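Local coordinates for protein 6-phosphogluconate dehydrogenase (Pseudomonas syringae, PDB 5U5G) that probably acts as an NADP-dependent reductase late in fosfomycin biosynthesis, binding NADP and (2-oxopropyl)phosphonic acid, at residues Ala16-Leu21 and Asp39-Gln44; Val47-Pro50 and Ala54-Arg57; Asp74-Pro79 and Glu105-Ala110. One frame throughout, in Å; residues are numbered along the deposited sequence.

Interaction 1 (Ala16-Leu21 and Asp39-Gln44)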
loop_
_atom_site.group_PDB
_atom_site.type_symbol
_atom_site.label_atom_id
_atom_site.label_comp_id
_atom_site.label_asym_id
_atom_site.label_seq_id
_atom_site.Cartn_x
_atom_site.Cartn_y
_atom_site.Cartn_z
ATOM N N ALA A 16 13.387 18.519 9.465
ATOM C CA ALA A 16 12.944 18.620 8.074
ATOM C C ALA A 16 11.825 19.647 7.916
ATOM O O ALA A 16 11.834 20.445 6.973
ATOM C CB ALA A 16 12.498 17.253 7.558
ATOM N N ILE A 17 10.848 19.646 8.825
ATOM C CA ILE A 17 9.799 20.656 8.762
ATOM C C ILE A 17 10.386 22.055 8.963
ATOM O O ILE A 17 10.004 23.007 8.269
ATOM C CB ILE A 17 8.684 20.332 9.779
ATOM C CG1 ILE A 17 8.038 18.988 9.403
ATOM C CG2 ILE A 17 7.663 21.474 9.865
ATOM C CD1 ILE A 17 6.874 18.571 10.266
ATOM N N CYS A 18 11.331 22.204 9.902
ATOM C CA CYS A 18 11.993 23.496 10.079
ATOM C C CYS A 18 12.692 23.959 8.806
ATOM O O CYS A 18 12.596 25.136 8.437
ATOM C CB CYS A 18 13.004 23.438 11.222
ATOM S SG CYS A 18 12.261 23.651 12.819
ATOM N N ARG A 19 13.420 23.060 8.135
ATOM C CA ARG A 19 14.077 23.449 6.889
ATOM C C ARG A 19 13.067 23.960 5.871
ATOM O O ARG A 19 13.318 24.956 5.182
ATOM C CB ARG A 19 14.879 22.280 6.308
ATOM C CG ARG A 19 16.325 22.266 6.769
ATOM C CD ARG A 19 16.732 20.892 7.215
ATOM N NE ARG A 19 17.184 20.069 6.096
ATOM C CZ ARG A 19 17.228 18.737 6.135
ATOM N NH1 ARG A 19 16.816 18.095 7.229
ATOM N NH2 ARG A 19 17.649 18.045 5.080
ATOM N N ARG A 20 11.913 23.299 5.769
ATOM C CA ARG A 20 10.881 23.758 4.843
ATOM C C ARG A 20 10.361 25.139 5.228
ATOM O O ARG A 20 10.158 26.000 4.361
ATOM C CB ARG A 20 9.747 22.736 4.794
ATOM C CG ARG A 20 8.705 23.006 3.737
ATOM C CD ARG A 20 9.237 22.699 2.353
ATOM N NE ARG A 20 8.289 23.109 1.328
ATOM C CZ ARG A 20 8.433 22.867 0.026
ATOM N NH1 ARG A 20 9.494 22.213 -0.425
ATOM N NH2 ARG A 20 7.505 23.288 -0.824
ATOM N N LEU A 21 10.142 25.378 6.524
ATOM C CA LEU A 21 9.679 26.698 6.949
ATOM C C LEU A 21 10.725 27.766 6.640
ATOM O O LEU A 21 10.392 28.846 6.136
ATOM C CB LEU A 21 9.347 26.693 8.442
ATOM C CG LEU A 21 8.220 25.779 8.921
ATOM C CD1 LEU A 21 8.257 25.692 10.436
ATOM C CD2 LEU A 21 6.858 26.314 8.443
ATOM N N ASP A 39 22.251 23.165 14.977
ATOM C CA ASP A 39 23.391 23.872 14.393
ATOM C C ASP A 39 23.180 24.153 12.909
ATOM O O ASP A 39 23.394 25.281 12.442
ATOM C CB ASP A 39 24.678 23.072 14.608
ATOM C CG ASP A 39 25.228 23.194 16.033
ATOM O OD1 ASP A 39 24.927 24.172 16.752
ATOM O OD2 ASP A 39 25.994 22.300 16.424
ATOM N N ASP A 40 22.784 23.137 12.140
ATOM C CA ASP A 40 22.572 23.362 10.710
ATOM C C ASP A 40 21.416 24.323 10.457
ATOM O O ASP A 40 21.499 25.171 9.563
ATOM C CB ASP A 40 22.328 22.044 9.983
ATOM C CG ASP A 40 23.510 21.103 10.084
ATOM O OD1 ASP A 40 23.282 19.893 10.295
ATOM O OD2 ASP A 40 24.668 21.575 9.967
ATOM N N LEU A 41 20.326 24.192 11.223
ATOM C CA LEU A 41 19.208 25.129 11.105
ATOM C C LEU A 41 19.646 26.558 11.405
ATOM O O LEU A 41 19.241 27.497 10.711
ATOM C CB LEU A 41 18.076 24.713 12.042
ATOM C CG LEU A 41 17.417 23.386 11.654
ATOM C CD1 LEU A 41 16.354 22.978 12.660
ATOM C CD2 LEU A 41 16.814 23.505 10.268
ATOM N N ILE A 42 20.482 26.738 12.429
ATOM C CA ILE A 42 20.982 28.072 12.764
ATOM C C ILE A 42 21.816 28.629 11.618
ATOM O O ILE A 42 21.643 29.779 11.199
ATOM C CB ILE A 42 21.782 28.025 14.079
ATOM C CG1 ILE A 42 20.844 27.689 15.243
ATOM C CG2 ILE A 42 22.534 29.372 14.326
ATOM C CD1 ILE A 42 21.560 27.293 16.521
ATOM N N ARG A 43 22.735 27.815 11.094
ATOM C CA ARG A 43 23.505 28.203 9.919
ATOM C C ARG A 43 22.596 28.651 8.778
ATOM O O ARG A 43 22.962 29.539 8.000
ATOM C CB ARG A 43 24.389 27.030 9.491
ATOM C CG ARG A 43 25.136 27.226 8.213
ATOM C CD ARG A 43 26.169 26.123 8.020
ATOM N NE ARG A 43 25.615 24.792 8.248
ATOM C CZ ARG A 43 24.921 24.084 7.355
ATOM N NH1 ARG A 43 24.671 24.566 6.141
ATOM N NH2 ARG A 43 24.466 22.879 7.685
ATOM N N GLN A 44 21.393 28.090 8.689
ATOM C CA GLN A 44 20.475 28.421 7.610
ATOM C C GLN A 44 19.447 29.481 7.991
ATOM O O GLN A 44 18.467 29.663 7.264
ATOM C CB GLN A 44 19.781 27.157 7.125
ATOM C CG GLN A 44 20.749 26.142 6.543
ATOM C CD GLN A 44 20.122 24.764 6.417
ATOM O OE1 GLN A 44 19.194 24.429 7.146
ATOM N NE2 GLN A 44 20.616 23.970 5.488
#

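Interaction 2 (Val47-Pro50 and Ala54-Arg57)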
loop_
_atom_site.group_PDB
_atom_site.type_symbol
_atom_site.label_atom_id
_atom_site.label_comp_id
_atom_site.label_asym_id
_atom_site.label_seq_id
_atom_site.Cartn_x
_atom_site.Cartn_y
_atom_site.Cartn_z
ATOM N N VAL A 47 16.873 30.877 14.650
ATOM C CA VAL A 47 17.352 31.545 15.861
ATOM C C VAL A 47 17.222 30.580 17.037
ATOM O O VAL A 47 16.130 30.066 17.314
ATOM C CB VAL A 47 16.573 32.845 16.139
ATOM C CG1 VAL A 47 17.085 33.506 17.409
ATOM C CG2 VAL A 47 16.667 33.813 14.946
ATOM N N TRP A 48 18.325 30.362 17.754
ATOM C CA TRP A 48 18.308 29.452 18.894
ATOM C C TRP A 48 17.565 30.061 20.079
ATOM O O TRP A 48 17.831 31.201 20.472
ATOM C CB TRP A 48 19.739 29.094 19.305
ATOM C CG TRP A 48 19.842 28.259 20.561
ATOM C CD1 TRP A 48 20.374 28.640 21.764
ATOM C CD2 TRP A 48 19.399 26.907 20.733
ATOM N NE1 TRP A 48 20.302 27.603 22.668
ATOM C CE2 TRP A 48 19.704 26.531 22.064
ATOM C CE3 TRP A 48 18.775 25.974 19.893
ATOM C CZ2 TRP A 48 19.411 25.262 22.573
ATOM C CZ3 TRP A 48 18.478 24.710 20.408
ATOM C CH2 TRP A 48 18.803 24.367 21.732
ATOM N N ALA A 49 16.620 29.298 20.638
ATOM C CA ALA A 49 16.003 29.604 21.922
ATOM C C ALA A 49 16.504 28.589 22.942
ATOM O O ALA A 49 16.318 27.382 22.726
ATOM C CB ALA A 49 14.471 29.566 21.827
ATOM N N PRO A 50 17.169 29.006 24.031
ATOM C CA PRO A 50 17.708 28.021 24.985
ATOM C C PRO A 50 16.661 27.389 25.884
ATOM O O PRO A 50 16.963 26.387 26.547
ATOM C CB PRO A 50 18.705 28.850 25.818
ATOM C CG PRO A 50 18.131 30.244 25.775
ATOM C CD PRO A 50 17.603 30.378 24.361
ATOM N N ALA A 54 12.273 31.774 26.574
ATOM C CA ALA A 54 12.792 32.578 25.478
ATOM C C ALA A 54 11.979 32.365 24.213
ATOM O O ALA A 54 11.730 33.310 23.455
ATOM C CB ALA A 54 14.265 32.243 25.227
ATOM N N LEU A 55 11.568 31.124 23.957
ATOM C CA LEU A 55 10.829 30.857 22.733
ATOM C C LEU A 55 9.475 31.552 22.758
ATOM O O LEU A 55 9.107 32.242 21.801
ATOM C CB LEU A 55 10.677 29.350 22.537
ATOM C CG LEU A 55 10.153 28.849 21.197
ATOM C CD1 LEU A 55 11.112 29.193 20.075
ATOM C CD2 LEU A 55 9.992 27.356 21.295
ATOM N N THR A 56 8.729 31.404 23.859
ATOM C CA THR A 56 7.399 32.001 23.941
ATOM C C THR A 56 7.441 33.527 23.963
ATOM O O THR A 56 6.453 34.169 23.587
ATOM C CB THR A 56 6.657 31.488 25.185
ATOM O OG1 THR A 56 7.468 31.684 26.352
ATOM C CG2 THR A 56 6.303 29.993 25.046
ATOM N N ARG A 57 8.552 34.130 24.400
ATOM C CA ARG A 57 8.657 35.585 24.314
ATOM C C ARG A 57 8.603 36.034 22.867
ATOM O O ARG A 57 7.952 37.033 22.538
ATOM C CB ARG A 57 9.955 36.072 24.967
ATOM C CG ARG A 57 10.116 37.601 24.982
ATOM C CD ARG A 57 11.504 38.009 25.494
ATOM N NE ARG A 57 11.765 39.446 25.384
ATOM C CZ ARG A 57 12.975 40.000 25.475
ATOM N NH1 ARG A 57 14.050 39.243 25.665
ATOM N NH2 ARG A 57 13.114 41.317 25.362
#

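Interaction 3 (Asp74-Pro79 and Glu105-Ala110). With NAP (NADP nicotinamide-adenine-dinucleotide phosphate), chain E.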
loop_
_atom_site.group_PDB
_atom_site.type_symbol
_atom_site.label_atom_id
_atom_site.label_comp_id
_atom_site.label_asym_id
_atom_site.label_seq_id
_atom_site.Cartn_x
_atom_site.Cartn_y
_atom_site.Cartn_z
ATOM N N ASP A 74 7.485 16.773 30.035
ATOM C CA ASP A 74 8.507 17.781 30.302
ATOM C C ASP A 74 8.167 19.116 29.639
ATOM O O ASP A 74 8.212 20.168 30.287
ATOM C CB ASP A 74 9.883 17.295 29.833
ATOM C CG ASP A 74 10.457 16.177 30.704
ATOM O OD1 ASP A 74 9.868 15.844 31.754
ATOM O OD2 ASP A 74 11.514 15.627 30.330
ATOM N N PHE A 75 7.822 19.096 28.342
ATOM C CA PHE A 75 7.662 20.363 27.627
ATOM C C PHE A 75 6.367 21.070 28.006
ATOM O O PHE A 75 6.346 22.301 28.126
ATOM C CB PHE A 75 7.742 20.150 26.109
ATOM C CG PHE A 75 9.158 20.082 25.593
ATOM C CD1 PHE A 75 10.106 21.006 26.018
ATOM C CD2 PHE A 75 9.549 19.081 24.726
ATOM C CE1 PHE A 75 11.421 20.938 25.565
ATOM C CE2 PHE A 75 10.865 19.000 24.259
ATOM C CZ PHE A 75 11.798 19.934 24.682
ATOM N N TYR A 76 5.280 20.323 28.202
ATOM C CA TYR A 76 4.011 20.970 28.523
ATOM C C TYR A 76 3.829 21.248 30.016
ATOM O O TYR A 76 3.273 22.292 30.376
ATOM C CB TYR A 76 2.832 20.132 28.018
ATOM C CG TYR A 76 2.681 20.131 26.513
ATOM C CD1 TYR A 76 2.107 21.202 25.852
ATOM C CD2 TYR A 76 3.134 19.060 25.758
ATOM C CE1 TYR A 76 1.971 21.193 24.463
ATOM C CE2 TYR A 76 3.002 19.038 24.386
ATOM C CZ TYR A 76 2.424 20.106 23.740
ATOM O OH TYR A 76 2.314 20.071 22.368
ATOM N N HIS A 77 4.278 20.357 30.907
ATOM C CA HIS A 77 3.844 20.455 32.295
ATOM C C HIS A 77 4.926 20.817 33.299
ATOM O O HIS A 77 4.594 21.001 34.473
ATOM C CB HIS A 77 3.172 19.148 32.740
ATOM C CG HIS A 77 1.930 18.837 31.972
ATOM N ND1 HIS A 77 0.727 19.457 32.224
ATOM C CD2 HIS A 77 1.709 17.996 30.934
ATOM C CE1 HIS A 77 -0.186 19.003 31.384
ATOM N NE2 HIS A 77 0.383 18.114 30.591
ATOM N N ALA A 78 6.187 20.919 32.903
ATOM C CA ALA A 78 7.199 21.365 33.848
ATOM C C ALA A 78 6.740 22.658 34.506
ATOM O O ALA A 78 6.321 23.599 33.804
ATOM C CB ALA A 78 8.541 21.576 33.150
ATOM N N PRO A 79 6.720 22.741 35.838
ATOM C CA PRO A 79 6.236 23.958 36.492
ATOM C C PRO A 79 7.130 25.149 36.163
ATOM O O PRO A 79 8.350 25.019 36.039
ATOM C CB PRO A 79 6.261 23.606 37.986
ATOM C CG PRO A 79 7.135 22.392 38.102
ATOM C CD PRO A 79 7.014 21.658 36.801
ATOM N N GLU A 105 -6.449 14.948 24.132
ATOM C CA GLU A 105 -7.677 15.491 24.706
ATOM C C GLU A 105 -7.385 16.306 25.960
ATOM O O GLU A 105 -7.911 17.413 26.128
ATOM C CB GLU A 105 -8.650 14.359 25.013
ATOM C CG GLU A 105 -9.343 13.832 23.769
ATOM C CD GLU A 105 -9.997 12.480 23.978
ATOM O OE1 GLU A 105 -9.890 11.933 25.097
ATOM O OE2 GLU A 105 -10.601 11.959 23.013
ATOM N N GLY A 106 -6.532 15.780 26.847
ATOM C CA GLY A 106 -6.189 16.517 28.055
ATOM C C GLY A 106 -5.490 17.828 27.755
ATOM O O GLY A 106 -5.705 18.831 28.441
ATOM N N LEU A 107 -4.646 17.843 26.721
ATOM C CA LEU A 107 -3.949 19.073 26.355
ATOM C C LEU A 107 -4.909 20.088 25.737
ATOM O O LEU A 107 -4.809 21.285 26.024
ATOM C CB LEU A 107 -2.799 18.758 25.402
ATOM C CG LEU A 107 -1.604 18.057 26.048
ATOM C CD1 LEU A 107 -0.613 17.592 24.999
ATOM C CD2 LEU A 107 -0.919 18.974 27.084
ATOM N N HIS A 108 -5.847 19.634 24.894
ATOM C CA HIS A 108 -6.911 20.522 24.420
ATOM C C HIS A 108 -7.570 21.254 25.587
ATOM O O HIS A 108 -7.732 22.482 25.564
ATOM C CB HIS A 108 -7.963 19.732 23.635
ATOM C CG HIS A 108 -7.573 19.432 22.215
ATOM N ND1 HIS A 108 -7.664 20.368 21.204
ATOM C CD2 HIS A 108 -7.104 18.299 21.637
ATOM C CE1 HIS A 108 -7.255 19.828 20.069
ATOM N NE2 HIS A 108 -6.910 18.574 20.305
ATOM N N ALA A 109 -7.934 20.508 26.633
ATOM C CA ALA A 109 -8.624 21.109 27.772
ATOM C C ALA A 109 -7.703 22.024 28.570
ATOM O O ALA A 109 -8.115 23.114 28.984
ATOM C CB ALA A 109 -9.198 20.021 28.678
ATOM N N ALA A 110 -6.457 21.603 28.801
ATOM C CA ALA A 110 -5.547 22.435 29.586
ATOM C C ALA A 110 -5.266 23.755 28.881
ATOM O O ALA A 110 -5.208 24.813 29.525
ATOM C CB ALA A 110 -4.245 21.685 29.876
HETATM P PA NAP E . 13.445 11.537 16.689
HETATM O O1A NAP E . 13.737 10.386 17.579
HETATM O O2A NAP E . 14.214 11.742 15.407
HETATM O O5B NAP E . 13.519 12.950 17.558
HETATM C C5B NAP E . 12.736 12.774 18.714
HETATM C C4B NAP E . 12.544 14.175 19.332
HETATM O O4B NAP E . 11.879 14.100 20.592
HETATM C C3B NAP E . 13.947 14.857 19.525
HETATM O O3B NAP E . 13.810 16.233 19.348
HETATM C C2B NAP E . 14.190 14.581 21.022
HETATM O O2B NAP E . 14.961 15.482 21.654
HETATM C C1B NAP E . 12.705 14.765 21.531
HETATM N N9A NAP E . 12.583 14.146 22.836
HETATM C C8A NAP E . 12.399 12.787 23.165
HETATM N N7A NAP E . 12.363 12.567 24.508
HETATM C C5A NAP E . 12.543 13.845 25.056
HETATM C C6A NAP E . 12.610 14.304 26.383
HETATM N N6A NAP E . 12.480 13.435 27.437
HETATM N N1A NAP E . 12.805 15.617 26.668
HETATM C C2A NAP E . 12.928 16.448 25.586
HETATM N N3A NAP E . 12.881 16.165 24.277
HETATM C C4A NAP E . 12.684 14.833 24.030
HETATM O O3 NAP E . 11.866 11.204 16.386
HETATM P PN NAP E . 11.327 11.730 14.974
HETATM O O1N NAP E . 11.645 13.149 14.713
HETATM O O2N NAP E . 11.329 10.666 13.898
HETATM O O5D NAP E . 9.610 11.779 15.281
HETATM C C5D NAP E . 9.250 12.876 15.995
HETATM C C4D NAP E . 7.733 12.901 16.012
HETATM O O4D NAP E . 7.226 12.950 14.653
HETATM C C3D NAP E . 7.195 11.551 16.648
HETATM O O3D NAP E . 6.050 11.840 17.400
HETATM C C2D NAP E . 6.852 10.714 15.435
HETATM O O2D NAP E . 5.802 9.810 15.659
HETATM C C1D NAP E . 6.362 11.836 14.463
HETATM N N1N NAP E . 6.479 11.426 13.078
HETATM C C2N NAP E . 7.715 11.000 12.523
HETATM C C3N NAP E . 7.772 10.702 11.178
HETATM C C7N NAP E . 9.037 10.290 10.563
HETATM O O7N NAP E . 9.145 10.057 9.357
HETATM N N7N NAP E . 10.180 10.205 11.337
HETATM C C4N NAP E . 6.574 10.849 10.277
HETATM C C5N NAP E . 5.354 11.275 10.965
HETATM C C6N NAP E . 5.332 11.522 12.274
HETATM P P2B NAP E . 16.779 15.177 21.531
HETATM O O1X NAP E . 16.984 15.619 20.116
HETATM O O2X NAP E . 17.334 16.089 22.628
HETATM O O3X NAP E . 16.798 13.692 21.802
#

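Interaction 1 (Ala16-Leu21 and Asp39-Gln44)
Leu41 of helix 39-43 packs against Cys18 and Arg19 of helix 12-23, and this apolar packing carries the contact. Its CD1 meets Cys18 CB at 3.7 Å, while its CD2 lies 3.7 Å from Arg19 CG and also comes near Cys18 CB, at 3.9 Å. Leu41 CG stands anti to its own carbonyl carbon (chi1 -67°), which carries the methyls nearer to the partner helix than the start of the side chain would suggest. The aliphatic part of Arg19 crosses the Leu41 side chain at about a right angle.

Gln44 adds a marginal contact, its OE1 lying 3.6 Å from CG in the alkyl stem of Arg19, with the guanidinium and amide planes turned 33° apart. The one salt bridge lies inside segment 39-44: Arg43 NH2 reaches Asp40 OD2 at 2.6 Å. That oxygen lies in the plane of the Arg43 guanidinium, while the nitrogen meets it from above the carboxylate plane.

Leu10 touches both Cys18 and Leu41, and Phe7 of strand 5-8 backs Cys18, so the buried end of the contact faces the sheet of the Rossmann-type domain. The chemistry implies docking by van der Waals fit, grading from buried methyl and cysteine carbon to the alkyl stem of a partly exposed arginine.

Interaction 2 (Val47-Pro50 and Ala54-Arg57)
Ala49 directs its CB at helix 52-58, where it meets the flank of Leu55. The methyl lies 3.8 Å from Leu55 CD1 and 3.9 Å from Leu55 CB, so it fits against the base of the leucine and one of its two branches. The leucine torsions account for this: with chi1 at -169°, CG swings round beside the carbonyl carbon, and chi2 of 64° then brings CD1 rather than CD2 up to Ala49 CB.

Ala54 approaches from the preceding position of the same helix, its CB also directed at the facing segment. It takes a more lateral place, 3.9 Å from Pro50 CD and a looser 4.3 Å from Ala49 CB. Two small methyls and the CD of Pro50 therefore meet beside the leucine. Every approach across the contact is carbon to carbon, and the closest CA pair, Ala49 with Leu55, stands only 5.4 Å apart, a spacing in keeping with alanine on one side.

Trp48 points its CB away from the helix, and Pro50 N stands 3.7 Å above the plane of its indole ring, toward the rim.

In the fold, the contact spans the short connection from the outermost strand 47-48 into helix 52-58. Backbone bonds of Val47 and Ala49 tie the strand side to strand 28-31, and Ala49 O is bonded to His31 ND1. On the helix side, Leu55 reaches His29 of strand 28-31 and Leu62 of strand 61-64, setting the helix against the sheet.

Interaction 3 (Asp74-Pro79 and Glu105-Ala110)
Tyr76 OH is hydrogen-bonded to Asp95 OD2, a partner beyond the two helices, and this bond fixes the far end of the ring on which Leu107 lies. Leu107 covers one face of that ring. Its CD1 sits 4.0 Å from the ring centroid and 15° off the normal, a CH-pi contact. CD2 comes down nearer the root of the side chain, 3.8 Å from Tyr76 CG, so the two methyls spread along the ring while the side chains cross at about a right angle.

His77 adds a second aromatic neighbour: its NE2 lies 3.8 Å from Leu107 CD2, with the ring oblique to the methyl. That branch is thus shared between consecutive residues near the end of helix 69-77, where a wider pi-type turn spans residues 74 to 77. Tyr118 of strand 117-124 touches both Tyr76 and Leu107, closing the contact toward the sheet.

Phe75 and Asp74, on the same helix, belong to the NADP pocket. Phe75 CE2 approaches the adenine atom N3A of NADP at 3.5 Å in an oblique contact, and Asp74 OD2 stands 3.8 Å from N6A, too far to count as a hydrogen bond.

The chemistry divides by residue: Leu107 grips helix 69-77 through dispersion and CH-pi contact, the hydroxyl of the buried Tyr76 is bonded to Asp95, and Phe75 touches the adenine while Asp74 only lies near its amino group.

All three contacts lie in the NADP-binding domain, in series along the chain, and none has a hydrogen bond between its segments. Interaction 3 is buried; interactions 1 and 2 are partly buried and each includes an exposed residue at its margin. The latter two follow directly, since helix 39-43 leads into strand 47-48, and they touch where Ile42 CD1 meets Trp48 CB at 3.8 Å. Interaction 3 stands apart, its nearest atoms about 8 Å from interaction 2 and about 12 Å from interaction 1. Chemistry follows place: helix-helix aliphatic packing in 16-21/39-44, alanine and proline carbons at the strand-to-helix connection in 47-50/54-57, and a leucine over a tyrosine face in 74-79/105-110, on a helix whose Phe75 meets the adenine.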